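Local coordinates for protein aldehyde dehydrogenase (Trypanosoma brucei, PDB 5MYP) that probably oxidises aldehydes to carboxylic acids with NAD+ as the cofactor, as other members of the aldehyde dehydrogenase family do, at residues A[53-58]-A[67-72]; A[93-98]-A[448-453]; A[205-210]-A[436-441]; A[245-250]-A[396-401]; A[281-286]-A[337-342]. All coordinates share one frame; numbering follows the deposited sequence. Where two conformers were deposited one is given.

Contact 1: residues A[53-58]-A[67-72]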
# COMPACT_ATOMS: atom_id res chain seq x y z
N ASN A 53 -7.40 -30.51 -14.65
CA ASN A 53 -6.33 -30.39 -15.64
C ASN A 53 -4.91 -30.46 -15.04
O ASN A 53 -3.95 -30.00 -15.67
CB ASN A 53 -6.53 -29.10 -16.43
CG ASN A 53 -7.92 -28.99 -17.02
OD1 ASN A 53 -8.22 -29.62 -18.03
ND2 ASN A 53 -8.78 -28.21 -16.38
N THR A 54 -4.77 -31.07 -13.86
CA THR A 54 -3.48 -31.17 -13.17
C THR A 54 -2.41 -31.87 -14.03
O THR A 54 -1.28 -31.39 -14.10
CB THR A 54 -3.61 -31.87 -11.79
OG1 THR A 54 -4.25 -30.98 -10.87
CG2 THR A 54 -2.25 -32.28 -11.21
N ASP A 55 -2.79 -32.98 -14.67
CA ASP A 55 -1.84 -33.74 -15.51
C ASP A 55 -1.30 -32.92 -16.67
O ASP A 55 -0.09 -32.89 -16.89
CB ASP A 55 -2.48 -35.02 -16.05
CG ASP A 55 -2.76 -36.05 -14.95
OD1 ASP A 55 -2.27 -35.91 -13.81
OD2 ASP A 55 -3.49 -37.03 -15.24
N GLU A 56 -2.19 -32.26 -17.40
CA GLU A 56 -1.80 -31.45 -18.56
C GLU A 56 -1.01 -30.18 -18.17
O GLU A 56 -0.11 -29.77 -18.90
CB GLU A 56 -3.02 -31.07 -19.40
CG GLU A 56 -2.70 -30.81 -20.87
CD GLU A 56 -3.93 -30.55 -21.72
OE1 GLU A 56 -5.05 -30.65 -21.19
OE2 GLU A 56 -3.77 -30.24 -22.92
N PHE A 57 -1.36 -29.58 -17.03
CA PHE A 57 -0.59 -28.42 -16.50
C PHE A 57 0.84 -28.82 -16.13
O PHE A 57 1.78 -28.09 -16.46
CB PHE A 57 -1.28 -27.76 -15.30
CG PHE A 57 -2.30 -26.72 -15.66
CD1 PHE A 57 -1.97 -25.64 -16.48
CD2 PHE A 57 -3.60 -26.79 -15.16
CE1 PHE A 57 -2.91 -24.67 -16.82
CE2 PHE A 57 -4.54 -25.83 -15.49
CZ PHE A 57 -4.19 -24.77 -16.31
N CYS A 58 1.00 -29.96 -15.46
CA CYS A 58 2.34 -30.49 -15.14
C CYS A 58 3.16 -30.75 -16.41
O CYS A 58 4.36 -30.47 -16.43
CB CYS A 58 2.24 -31.76 -14.30
SG CYS A 58 1.65 -31.47 -12.62
N ARG A 67 10.73 -29.04 -15.39
CA ARG A 67 10.49 -29.29 -13.98
C ARG A 67 9.70 -30.59 -13.87
O ARG A 67 8.74 -30.81 -14.62
CB ARG A 67 9.74 -28.11 -13.37
CG ARG A 67 9.50 -28.19 -11.88
CD ARG A 67 9.78 -26.87 -11.17
NE ARG A 67 9.26 -25.67 -11.83
CZ ARG A 67 7.99 -25.31 -11.85
NH1 ARG A 67 7.06 -26.08 -11.29
NH2 ARG A 67 7.63 -24.19 -12.46
N HIS A 68 10.12 -31.47 -12.95
CA HIS A 68 9.46 -32.77 -12.75
C HIS A 68 8.05 -32.58 -12.20
O HIS A 68 7.80 -31.65 -11.42
CB HIS A 68 10.29 -33.64 -11.79
CG HIS A 68 9.91 -35.09 -11.80
ND1 HIS A 68 8.85 -35.59 -11.07
CD2 HIS A 68 10.47 -36.16 -12.42
CE1 HIS A 68 8.76 -36.89 -11.26
NE2 HIS A 68 9.73 -37.26 -12.07
N ARG A 69 7.13 -33.46 -12.62
CA ARG A 69 5.72 -33.42 -12.21
C ARG A 69 5.53 -33.26 -10.70
O ARG A 69 4.73 -32.44 -10.24
CB ARG A 69 5.01 -34.69 -12.67
CG ARG A 69 3.67 -34.94 -12.00
CD ARG A 69 3.05 -36.24 -12.48
NE ARG A 69 1.93 -36.62 -11.63
CZ ARG A 69 0.66 -36.27 -11.81
NH1 ARG A 69 0.29 -35.51 -12.84
NH2 ARG A 69 -0.27 -36.69 -10.96
N ASP A 70 6.25 -34.08 -9.94
CA ASP A 70 6.19 -34.05 -8.47
C ASP A 70 6.66 -32.72 -7.88
O ASP A 70 6.10 -32.26 -6.89
CB ASP A 70 7.02 -35.21 -7.87
CG ASP A 70 6.44 -36.59 -8.21
OD1 ASP A 70 5.33 -36.68 -8.78
OD2 ASP A 70 7.13 -37.58 -7.92
N GLU A 71 7.69 -32.12 -8.49
CA GLU A 71 8.15 -30.79 -8.07
C GLU A 71 7.06 -29.74 -8.32
O GLU A 71 6.79 -28.90 -7.46
CB GLU A 71 9.44 -30.39 -8.80
CG GLU A 71 10.19 -29.24 -8.13
CD GLU A 71 11.56 -29.00 -8.74
OE1 GLU A 71 12.34 -29.96 -8.88
OE2 GLU A 71 11.87 -27.83 -9.07
N THR A 72 6.42 -29.82 -9.49
CA THR A 72 5.31 -28.93 -9.83
C THR A 72 4.10 -29.13 -8.92
O THR A 72 3.43 -28.15 -8.56
CB THR A 72 4.90 -29.11 -11.31
OG1 THR A 72 6.02 -28.83 -12.15
CG2 THR A 72 3.74 -28.18 -11.69
O HOH W 1 1.33 -34.96 -15.75
O HOH W 2 5.97 -30.52 -14.17
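Arg69 reaches back from the first turn of helix 69-95 to Asp55 and Cys58 on helix 54-65, the preceding helix; the two are consecutive helices joined by a tight turn, in the N-terminal part of the aldehyde dehydrogenase fold. Its CG stands anti to the backbone N (chi1 165°) and the chain runs on extended to NE, which is what carries the charge across to the other helix. Starting from CB, the first atom to touch is CG, packed on Cys58, 4.1 Å from its SG. At the tip, Arg69 NH1 forms a salt bridge with Asp55 OD1 at 2.8 Å. The bond is well short of straight, with 139° at the hydrogen, and it meets the oxygen on its anti side, out of the carboxylate plane; the two flat groups are turned 62° against each other. The other terminal nitrogen, NH2, bonds Asn486 OD1 of the second subunit, so the guanidinium joins the helix pair to the dimer partner. Cys58 SG also lies 4.0 Å from Thr72 CG2, one turn further along helix 69-95. Two waters complete the seam. One accepts from Arg69 NH1 and donates to the carbonyl of Asp55; the other donates to Cys58 O and Arg67 O and accepts a hydrogen bond from Thr72 OG1, 2.6 Å away.

Contact 2: residues A[93-98]-A[448-453]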
# COMPACT_ATOMS: atom_id res chain seq x y z
N GLU A 93 -16.10 -14.83 6.76
CA GLU A 93 -15.37 -14.15 7.84
C GLU A 93 -14.72 -12.86 7.33
O GLU A 93 -14.83 -11.82 7.98
CB GLU A 93 -14.30 -15.07 8.43
CG GLU A 93 -13.60 -14.53 9.68
CD GLU A 93 -12.38 -15.35 10.09
OE1 GLU A 93 -12.31 -16.54 9.74
OE2 GLU A 93 -11.49 -14.79 10.76
N TYR A 94 -14.07 -12.93 6.17
CA TYR A 94 -13.31 -11.79 5.65
C TYR A 94 -14.19 -10.60 5.23
O TYR A 94 -13.80 -9.45 5.42
CB TYR A 94 -12.40 -12.22 4.49
CG TYR A 94 -11.32 -13.24 4.85
CD1 TYR A 94 -10.89 -13.44 6.17
CD2 TYR A 94 -10.69 -14.00 3.85
CE1 TYR A 94 -9.91 -14.36 6.48
CE2 TYR A 94 -9.70 -14.92 4.16
CZ TYR A 94 -9.31 -15.09 5.48
OH TYR A 94 -8.34 -15.99 5.82
N VAL A 95 -15.37 -10.88 4.68
CA VAL A 95 -16.27 -9.81 4.22
C VAL A 95 -16.96 -9.00 5.33
O VAL A 95 -17.40 -7.89 5.08
CB VAL A 95 -17.35 -10.33 3.23
CG1 VAL A 95 -16.71 -10.88 1.96
CG2 VAL A 95 -18.27 -11.36 3.87
N LYS A 96 -17.04 -9.55 6.55
CA LYS A 96 -17.80 -8.92 7.63
C LYS A 96 -17.13 -7.64 8.13
O LYS A 96 -15.90 -7.57 8.15
CB LYS A 96 -18.03 -9.90 8.80
CG LYS A 96 -16.87 -10.08 9.76
CD LYS A 96 -17.01 -11.37 10.56
CE LYS A 96 -16.03 -11.38 11.73
NZ LYS A 96 -15.88 -12.72 12.35
N PRO A 97 -17.92 -6.64 8.55
CA PRO A 97 -17.32 -5.44 9.13
C PRO A 97 -16.58 -5.72 10.44
O PRO A 97 -16.99 -6.60 11.20
CB PRO A 97 -18.52 -4.51 9.39
CG PRO A 97 -19.61 -5.02 8.52
CD PRO A 97 -19.39 -6.50 8.44
N VAL A 98 -15.51 -4.98 10.68
CA VAL A 98 -14.73 -5.03 11.92
C VAL A 98 -15.11 -3.82 12.79
O VAL A 98 -15.30 -2.72 12.27
CB VAL A 98 -13.21 -5.02 11.62
CG1 VAL A 98 -12.38 -4.89 12.89
CG2 VAL A 98 -12.81 -6.27 10.85
N TYR A 448 -4.61 -11.89 3.38
CA TYR A 448 -3.82 -10.73 2.95
C TYR A 448 -4.05 -10.42 1.47
O TYR A 448 -3.94 -9.26 1.07
CB TYR A 448 -2.34 -10.94 3.29
CG TYR A 448 -2.18 -11.26 4.76
CD1 TYR A 448 -2.33 -10.26 5.71
CD2 TYR A 448 -1.96 -12.56 5.20
CE1 TYR A 448 -2.21 -10.53 7.07
CE2 TYR A 448 -1.84 -12.85 6.55
CZ TYR A 448 -1.97 -11.83 7.48
OH TYR A 448 -1.86 -12.09 8.83
N SER A 449 -4.39 -11.44 0.68
CA SER A 449 -4.91 -11.22 -0.68
C SER A 449 -6.24 -10.48 -0.61
O SER A 449 -6.44 -9.48 -1.29
CB SER A 449 -5.11 -12.53 -1.43
OG SER A 449 -3.88 -13.13 -1.78
N PHE A 450 -7.15 -10.97 0.24
CA PHE A 450 -8.45 -10.33 0.38
C PHE A 450 -8.29 -8.86 0.76
O PHE A 450 -8.92 -7.99 0.15
CB PHE A 450 -9.34 -11.05 1.40
CG PHE A 450 -10.70 -10.43 1.54
CD1 PHE A 450 -10.90 -9.39 2.44
CD2 PHE A 450 -11.75 -10.84 0.74
CE1 PHE A 450 -12.14 -8.78 2.56
CE2 PHE A 450 -13.00 -10.24 0.85
CZ PHE A 450 -13.19 -9.20 1.76
N GLU A 451 -7.44 -8.58 1.74
CA GLU A 451 -7.18 -7.21 2.19
C GLU A 451 -6.53 -6.36 1.09
O GLU A 451 -6.97 -5.24 0.86
CB GLU A 451 -6.33 -7.20 3.46
CG GLU A 451 -7.08 -7.71 4.68
CD GLU A 451 -6.20 -7.87 5.91
OE1 GLU A 451 -4.98 -7.60 5.84
OE2 GLU A 451 -6.75 -8.25 6.96
N THR A 452 -5.52 -6.91 0.42
CA THR A 452 -4.82 -6.20 -0.66
C THR A 452 -5.75 -5.80 -1.81
O THR A 452 -5.63 -4.71 -2.35
CB THR A 452 -3.64 -7.03 -1.20
OG1 THR A 452 -2.65 -7.12 -0.17
CG2 THR A 452 -3.00 -6.41 -2.44
N PHE A 453 -6.69 -6.68 -2.17
CA PHE A 453 -7.62 -6.43 -3.28
C PHE A 453 -8.98 -5.85 -2.84
O PHE A 453 -9.94 -5.89 -3.61
CB PHE A 453 -7.79 -7.72 -4.10
CG PHE A 453 -6.50 -8.24 -4.67
CD1 PHE A 453 -5.73 -7.46 -5.54
CD2 PHE A 453 -6.04 -9.52 -4.37
CE1 PHE A 453 -4.55 -7.93 -6.07
CE2 PHE A 453 -4.85 -10.00 -4.90
CZ PHE A 453 -4.10 -9.20 -5.76
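Phe450, Tyr94 and Val95 carry this contact, in which the end of helix 69-95 rests against the short helix 447-452. Phe450 has the most surface buried. Its CG lies anti to the backbone N (chi1 -179°), sending the ring out from its helix and placing one face of it against Tyr94 CB. A CH-pi contact results: Tyr94 CB sits almost on the ring normal, 3.8 Å from the centroid of the Phe450 ring. The tyrosine ring itself slides past in the opposite direction, oblique to the phenylalanine with the planes 43° apart, and its hydroxyl goes on to bond His86. Tyr94 O comes to 3.4 Å from Phe450 CE1. Farther along the same ring, Val95 CG1 touches Phe450 CZ at 3.9 Å, the two side chains crossing at about a right angle. Ala144 also packs on Phe450, while Leu36 and Arg39 of helix 36-52 meet Val95. No hydrogen bond joins the two segments; the contact is largely apolar, with a CH-pi contact over one ring face and a backbone oxygen close to the ring's rim.

Contact 3: residues A[205-210]-A[436-441]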
# COMPACT_ATOMS: atom_id res chain seq x y z
N VAL A 205 11.72 -3.90 -14.35
CA VAL A 205 10.40 -3.80 -15.00
C VAL A 205 9.34 -3.26 -14.03
O VAL A 205 8.41 -2.57 -14.45
CB VAL A 205 9.97 -5.16 -15.61
CG1 VAL A 205 8.55 -5.11 -16.17
CG2 VAL A 205 10.96 -5.61 -16.68
N ALA A 206 9.48 -3.56 -12.73
CA ALA A 206 8.60 -2.99 -11.70
C ALA A 206 8.53 -1.46 -11.75
O ALA A 206 7.45 -0.89 -11.58
CB ALA A 206 9.02 -3.45 -10.31
N GLU A 207 9.68 -0.82 -11.98
CA GLU A 207 9.74 0.64 -12.13
C GLU A 207 8.85 1.12 -13.29
O GLU A 207 8.17 2.13 -13.17
CB GLU A 207 11.18 1.12 -12.36
CG GLU A 207 12.10 0.92 -11.16
CD GLU A 207 13.51 1.42 -11.40
OE1 GLU A 207 13.76 2.14 -12.40
OE2 GLU A 207 14.39 1.09 -10.57
N ILE A 208 8.88 0.38 -14.40
CA ILE A 208 8.05 0.68 -15.58
C ILE A 208 6.56 0.47 -15.28
O ILE A 208 5.72 1.28 -15.69
CB ILE A 208 8.48 -0.18 -16.81
CG1 ILE A 208 9.92 0.16 -17.22
CG2 ILE A 208 7.54 0.02 -17.99
CD1 ILE A 208 10.60 -0.91 -18.05
N VAL A 209 6.24 -0.61 -14.57
CA VAL A 209 4.86 -0.90 -14.15
C VAL A 209 4.34 0.22 -13.24
O VAL A 209 3.24 0.73 -13.44
CB VAL A 209 4.74 -2.27 -13.45
CG1 VAL A 209 3.37 -2.45 -12.81
CG2 VAL A 209 5.01 -3.40 -14.44
N MET A 210 5.14 0.59 -12.24
CA MET A 210 4.73 1.63 -11.29
C MET A 210 4.58 3.00 -11.97
O MET A 210 3.69 3.76 -11.60
CB MET A 210 5.70 1.71 -10.11
CG MET A 210 5.17 2.53 -8.94
SD MET A 210 6.10 2.31 -7.42
CE MET A 210 5.30 3.54 -6.40
N VAL A 436 10.05 -5.89 0.65
CA VAL A 436 10.26 -4.54 1.18
C VAL A 436 11.43 -3.92 0.41
O VAL A 436 12.36 -4.63 0.00
CB VAL A 436 10.52 -4.57 2.70
CG1 VAL A 436 11.72 -5.44 3.04
CG2 VAL A 436 10.67 -3.16 3.25
N GLY A 437 11.38 -2.61 0.19
CA GLY A 437 12.38 -1.93 -0.63
C GLY A 437 12.40 -2.51 -2.03
O GLY A 437 11.34 -2.69 -2.64
N ARG A 438 13.58 -2.87 -2.52
CA ARG A 438 13.71 -3.39 -3.89
C ARG A 438 13.25 -4.86 -4.07
O ARG A 438 13.18 -5.33 -5.20
CB ARG A 438 15.12 -3.15 -4.45
CG ARG A 438 15.39 -1.67 -4.72
CD ARG A 438 16.60 -1.42 -5.60
NE ARG A 438 16.36 -1.67 -7.02
CZ ARG A 438 15.73 -0.85 -7.87
NH1 ARG A 438 15.22 0.31 -7.47
NH2 ARG A 438 15.60 -1.21 -9.14
N SER A 439 12.91 -5.57 -2.98
CA SER A 439 12.22 -6.87 -3.10
C SER A 439 10.71 -6.72 -3.26
O SER A 439 10.02 -7.70 -3.55
CB SER A 439 12.55 -7.82 -1.93
OG SER A 439 12.23 -7.25 -0.67
N GLY A 440 10.20 -5.49 -3.09
CA GLY A 440 8.84 -5.14 -3.48
C GLY A 440 8.06 -4.36 -2.44
O GLY A 440 8.61 -3.95 -1.43
N MET A 441 6.78 -4.17 -2.71
CA MET A 441 5.85 -3.51 -1.79
C MET A 441 4.52 -4.24 -1.82
O MET A 441 4.13 -4.78 -2.85
CB MET A 441 5.66 -2.03 -2.15
CG MET A 441 5.02 -1.77 -3.51
SD MET A 441 4.83 -0.01 -3.86
CE MET A 441 6.54 0.48 -4.07
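The helical backbone of 205-210 faces a short 3-10 turn at 438-439 that runs straight into strand 440-441, and only side chains bridge the two. Glu207 and Arg438 meet through a single oxygen: Glu207 OE2 accepts from Arg438 NH2 at 3.0 Å, with 159° at the hydrogen, and more weakly from Arg438 NH1 at 3.3 Å. The oxygen lies in the guanidinium plane, at its edge, whereas the carboxylate stands almost perpendicular to that plane, 85° away. A bend at chi3 (77°) turns the arginine's end toward the helix. In the Rossmann-like nucleotide-binding domain of this family, strand 440-441 pairs antiparallel with 220-223, the strand that ends at the predicted active-site residue Glu223; the side chain of Met441 is about 8 Å from that of Glu223. One turn on from Glu207, the extended chain of Met210 brings its SD to 3.8 Å from Met441 CE, the methionines crossing at about a right angle. Leu217 of the second subunit packs on Met441, and Thr218 of that subunit on Met210.

Contact 4: residues A[245-250]-A[396-401]; sequences ERIMWG and YVFSNN
In the probable catalytic domain of the aldehyde dehydrogenase, helix 240-252 packs on strand 395-398, part of the mixed sheet that also includes strand 229-232. Phe398 is the strand's contribution, and the CE1 and CZ end of its ring abuts two successive residues of the helix. Ile247 CG1 comes to 3.7 Å from Phe398 CE1, and its CD1 follows at 3.9 Å from the same CE1, so the isoleucine lies along that corner of the ring, running counter to the phenylalanine side chain. Ile247 CG1 owes its place to a chi1 of -67°, anti to the carbonyl carbon. Near the plane of the ring, at its edge, Arg246 CB approaches Phe398 CZ to 4.2 Å. Parallel pairing of 395-398 with 229-232 makes Val230 a common neighbour: it touches both Ile247 and Phe398, continuing the apolar layer between helix and sheet. Beyond CB, Arg246 is extended and takes its charge away from the ring: NH1 bonds the carbonyl of Asn420 and that of Gly463 from the second subunit. Phe464 of that subunit packs on Phe398 as well, bringing the dimer interface up to this layer. Past the strand, Ser399 OG accepts from Asn401 N at 2.9 Å, an ST turn leading into helix 402-411.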
# COMPACT_ATOMS: atom_id res chain seq x y z
N GLU A 245 20.88 -30.22 3.55
CA GLU A 245 19.77 -30.76 2.77
C GLU A 245 18.70 -29.70 2.48
O GLU A 245 18.20 -29.61 1.36
CB GLU A 245 19.15 -31.98 3.46
CG GLU A 245 19.99 -33.24 3.29
CD GLU A 245 19.57 -34.39 4.19
OE1 GLU A 245 18.86 -34.17 5.20
OE2 GLU A 245 19.98 -35.53 3.89
N ARG A 246 18.38 -28.88 3.48
CA ARG A 246 17.38 -27.82 3.32
C ARG A 246 17.88 -26.72 2.38
O ARG A 246 17.14 -26.30 1.48
CB ARG A 246 16.96 -27.26 4.68
CG ARG A 246 16.13 -28.27 5.46
CD ARG A 246 15.85 -27.86 6.89
NE ARG A 246 15.08 -28.91 7.57
CZ ARG A 246 14.55 -28.82 8.80
NH1 ARG A 246 14.69 -27.72 9.53
NH2 ARG A 246 13.88 -29.86 9.30
N ILE A 247 19.12 -26.28 2.57
CA ILE A 247 19.73 -25.25 1.70
C ILE A 247 19.81 -25.76 0.26
O ILE A 247 19.40 -25.06 -0.67
CB ILE A 247 21.13 -24.82 2.19
CG1 ILE A 247 21.02 -24.08 3.53
CG2 ILE A 247 21.83 -23.92 1.17
CD1 ILE A 247 22.32 -23.92 4.29
N MET A 248 20.33 -26.98 0.08
CA MET A 248 20.52 -27.55 -1.25
C MET A 248 19.20 -27.79 -1.97
O MET A 248 19.10 -27.55 -3.17
CB MET A 248 21.35 -28.84 -1.17
CG MET A 248 21.74 -29.47 -2.50
SD MET A 248 22.51 -28.37 -3.71
CE MET A 248 23.94 -27.80 -2.80
N TRP A 249 18.18 -28.25 -1.24
CA TRP A 249 16.83 -28.41 -1.81
C TRP A 249 16.31 -27.07 -2.36
O TRP A 249 15.84 -27.01 -3.49
CB TRP A 249 15.84 -28.98 -0.79
CG TRP A 249 14.42 -28.84 -1.24
CD1 TRP A 249 13.78 -29.59 -2.19
CD2 TRP A 249 13.47 -27.86 -0.81
NE1 TRP A 249 12.49 -29.15 -2.37
CE2 TRP A 249 12.28 -28.09 -1.53
CE3 TRP A 249 13.51 -26.81 0.11
CZ2 TRP A 249 11.13 -27.30 -1.35
CZ3 TRP A 249 12.37 -26.03 0.29
CH2 TRP A 249 11.20 -26.29 -0.43
N GLY A 250 16.40 -26.02 -1.54
CA GLY A 250 15.96 -24.67 -1.94
C GLY A 250 16.66 -24.14 -3.18
O GLY A 250 16.08 -23.36 -3.94
N TYR A 396 17.44 -16.14 5.68
CA TYR A 396 17.45 -17.44 6.33
C TYR A 396 18.57 -17.50 7.36
O TYR A 396 19.69 -17.07 7.08
CB TYR A 396 17.62 -18.53 5.27
CG TYR A 396 16.57 -18.49 4.18
CD1 TYR A 396 15.22 -18.55 4.50
CD2 TYR A 396 16.92 -18.40 2.83
CE1 TYR A 396 14.24 -18.51 3.52
CE2 TYR A 396 15.96 -18.37 1.84
CZ TYR A 396 14.62 -18.42 2.19
OH TYR A 396 13.64 -18.41 1.22
N VAL A 397 18.26 -18.03 8.54
CA VAL A 397 19.23 -18.16 9.63
C VAL A 397 19.19 -19.59 10.17
O VAL A 397 18.14 -20.03 10.63
CB VAL A 397 18.95 -17.18 10.79
CG1 VAL A 397 20.03 -17.29 11.87
CG2 VAL A 397 18.84 -15.75 10.27
N PHE A 398 20.31 -20.29 10.10
CA PHE A 398 20.45 -21.61 10.71
C PHE A 398 21.23 -21.46 12.01
O PHE A 398 22.40 -21.06 11.99
CB PHE A 398 21.13 -22.59 9.76
CG PHE A 398 20.25 -23.04 8.63
CD1 PHE A 398 20.12 -22.27 7.48
CD2 PHE A 398 19.54 -24.24 8.71
CE1 PHE A 398 19.30 -22.68 6.43
CE2 PHE A 398 18.72 -24.65 7.67
CZ PHE A 398 18.60 -23.87 6.53
N SER A 399 20.57 -21.75 13.13
CA SER A 399 21.15 -21.58 14.46
C SER A 399 20.28 -22.25 15.53
O SER A 399 19.06 -22.35 15.39
CB SER A 399 21.31 -20.09 14.79
OG SER A 399 21.74 -19.88 16.12
N ASN A 400 20.94 -22.73 16.59
CA ASN A 400 20.26 -23.21 17.80
C ASN A 400 20.37 -22.20 18.96
O ASN A 400 19.96 -22.51 20.08
CB ASN A 400 20.84 -24.57 18.23
CG ASN A 400 20.49 -25.69 17.26
OD1 ASN A 400 21.38 -26.35 16.72
ND2 ASN A 400 19.21 -25.91 17.05
N ASN A 401 20.90 -21.00 18.69
CA ASN A 401 21.14 -19.97 19.70
C ASN A 401 20.13 -18.82 19.56
O ASN A 401 20.15 -18.08 18.58
CB ASN A 401 22.57 -19.45 19.58
CG ASN A 401 22.96 -18.52 20.72
OD1 ASN A 401 22.65 -17.33 20.70
ND2 ASN A 401 23.64 -19.06 21.72

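Contact 5: residues A[281-286]-A[337-342]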
# COMPACT_ATOMS: atom_id res chain seq x y z
N GLU A 281 27.46 -33.56 -0.35
CA GLU A 281 26.76 -34.83 -0.12
C GLU A 281 25.27 -34.73 -0.41
O GLU A 281 24.71 -35.62 -1.06
CB GLU A 281 26.98 -35.34 1.32
CG GLU A 281 28.41 -35.80 1.62
CD GLU A 281 28.92 -36.84 0.64
OE1 GLU A 281 28.21 -37.84 0.40
OE2 GLU A 281 30.04 -36.66 0.10
N ALA A 282 24.63 -33.65 0.04
CA ALA A 282 23.22 -33.39 -0.25
C ALA A 282 22.95 -33.31 -1.76
O ALA A 282 21.97 -33.88 -2.24
CB ALA A 282 22.75 -32.12 0.44
N ARG A 283 23.83 -32.62 -2.48
CA ARG A 283 23.71 -32.48 -3.94
C ARG A 283 23.75 -33.83 -4.66
O ARG A 283 22.93 -34.09 -5.54
CB ARG A 283 24.81 -31.57 -4.49
CG ARG A 283 24.60 -31.12 -5.92
CD ARG A 283 25.79 -30.32 -6.43
NE ARG A 283 26.90 -31.19 -6.83
CZ ARG A 283 27.53 -31.18 -8.01
NH1 ARG A 283 28.52 -32.05 -8.23
NH2 ARG A 283 27.22 -30.32 -8.97
N LYS A 284 24.72 -34.68 -4.30
CA LYS A 284 24.85 -36.03 -4.86
C LYS A 284 23.60 -36.86 -4.60
O LYS A 284 23.10 -37.52 -5.51
CB LYS A 284 26.06 -36.77 -4.27
CG LYS A 284 27.41 -36.23 -4.72
CD LYS A 284 28.57 -36.92 -3.98
CE LYS A 284 29.77 -36.00 -3.83
NZ LYS A 284 30.27 -35.46 -5.13
N ALA A 285 23.12 -36.83 -3.36
CA ALA A 285 21.91 -37.55 -2.96
C ALA A 285 20.68 -37.13 -3.77
O ALA A 285 19.95 -38.00 -4.26
CB ALA A 285 21.65 -37.34 -1.47
N MET A 286 20.48 -35.83 -3.94
CA MET A 286 19.27 -35.31 -4.61
C MET A 286 19.29 -35.46 -6.14
O MET A 286 18.25 -35.73 -6.74
CB MET A 286 19.03 -33.85 -4.23
CG MET A 286 18.63 -33.69 -2.78
SD MET A 286 18.36 -31.97 -2.28
CE MET A 286 18.40 -32.14 -0.50
N GLY A 337 31.01 -28.85 -7.83
CA GLY A 337 30.19 -28.81 -9.04
C GLY A 337 30.82 -28.11 -10.23
O GLY A 337 31.95 -28.40 -10.61
N GLY A 338 30.07 -27.19 -10.83
CA GLY A 338 30.51 -26.46 -12.03
C GLY A 338 30.22 -27.17 -13.34
O GLY A 338 30.63 -26.69 -14.40
N GLU A 339 29.47 -28.28 -13.29
CA GLU A 339 29.17 -29.06 -14.49
C GLU A 339 28.03 -28.39 -15.24
O GLU A 339 27.07 -27.91 -14.62
CB GLU A 339 28.77 -30.50 -14.13
CG GLU A 339 29.72 -31.23 -13.18
CD GLU A 339 29.33 -31.10 -11.71
OE1 GLU A 339 28.60 -30.14 -11.36
OE2 GLU A 339 29.74 -31.96 -10.90
N ALA A 340 28.15 -28.34 -16.57
CA ALA A 340 27.14 -27.68 -17.40
C ALA A 340 27.07 -28.23 -18.82
O ALA A 340 28.02 -28.84 -19.31
CB ALA A 340 27.40 -26.19 -17.44
N ASP A 341 25.92 -28.03 -19.45
CA ASP A 341 25.70 -28.36 -20.87
C ASP A 341 24.87 -27.24 -21.49
O ASP A 341 23.70 -27.05 -21.13
CB ASP A 341 24.98 -29.70 -21.03
CG ASP A 341 24.77 -30.07 -22.49
OD1 ASP A 341 25.76 -30.43 -23.16
OD2 ASP A 341 23.62 -29.98 -22.95
N GLU A 342 25.47 -26.52 -22.44
CA GLU A 342 24.85 -25.34 -23.05
C GLU A 342 23.64 -25.68 -23.92
O GLU A 342 22.63 -24.98 -23.85
CB GLU A 342 25.89 -24.57 -23.88
CG GLU A 342 25.37 -23.26 -24.47
CD GLU A 342 26.47 -22.31 -24.90
OE1 GLU A 342 27.67 -22.64 -24.77
OE2 GLU A 342 26.12 -21.21 -25.37
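A two-pronged, end-on salt bridge ties helix 272-287 to the turn between strands 333-336 and 340-341, at the outer part of the larger mixed sheet. Arg283 NH1 donates to Glu339 OE2 at 2.9 Å and Arg283 NH2 to Glu339 OE1 at 2.8 Å, both with 173° at the hydrogen. Guanidinium and carboxylate are nearly coplanar, 15° apart, and both oxygens are met on their syn side; two straight bonds of this kind fix the rotation of each group. The glutamate reaches this pose through a bend at chi2 (93°), and the arginine through one at chi3. Gly337 CA covers one face of the guanidinium, 3.3 Å from Arg283 NH2. Arg283 NH2 also bonds the carbonyl of Pro349. Around the pair, Leu292 of helix 289-296 packs on Arg283 and Leu295 on Glu339, Met248 of helix 240-252 touches the arginine, and Ala348 of strand 346-353 lies against both partners.

In the fold
From the N terminus, contact 1 closes first, a short turn between helices 54-65 and 69-95, and is complete before any other opens. Helix 69-95 then runs on to contact 2, which joins its C-terminal part to helix 447-452, 350 residues later, so contacts 3, 4 and 5 all fall within its span. They nest in turn: contact 3 encloses contact 4, which encloses contact 5. Contact 3 ties a helix to strand 440-441 of the sheet that also holds 220-223, while contacts 4 and 5 serve the other sheet and touch through helices 240-252 and 272-287, Met248 CB lying 3.9 Å from Ala282 CB. Contacts 2 and 5 lie on opposite sides of the chain's centre.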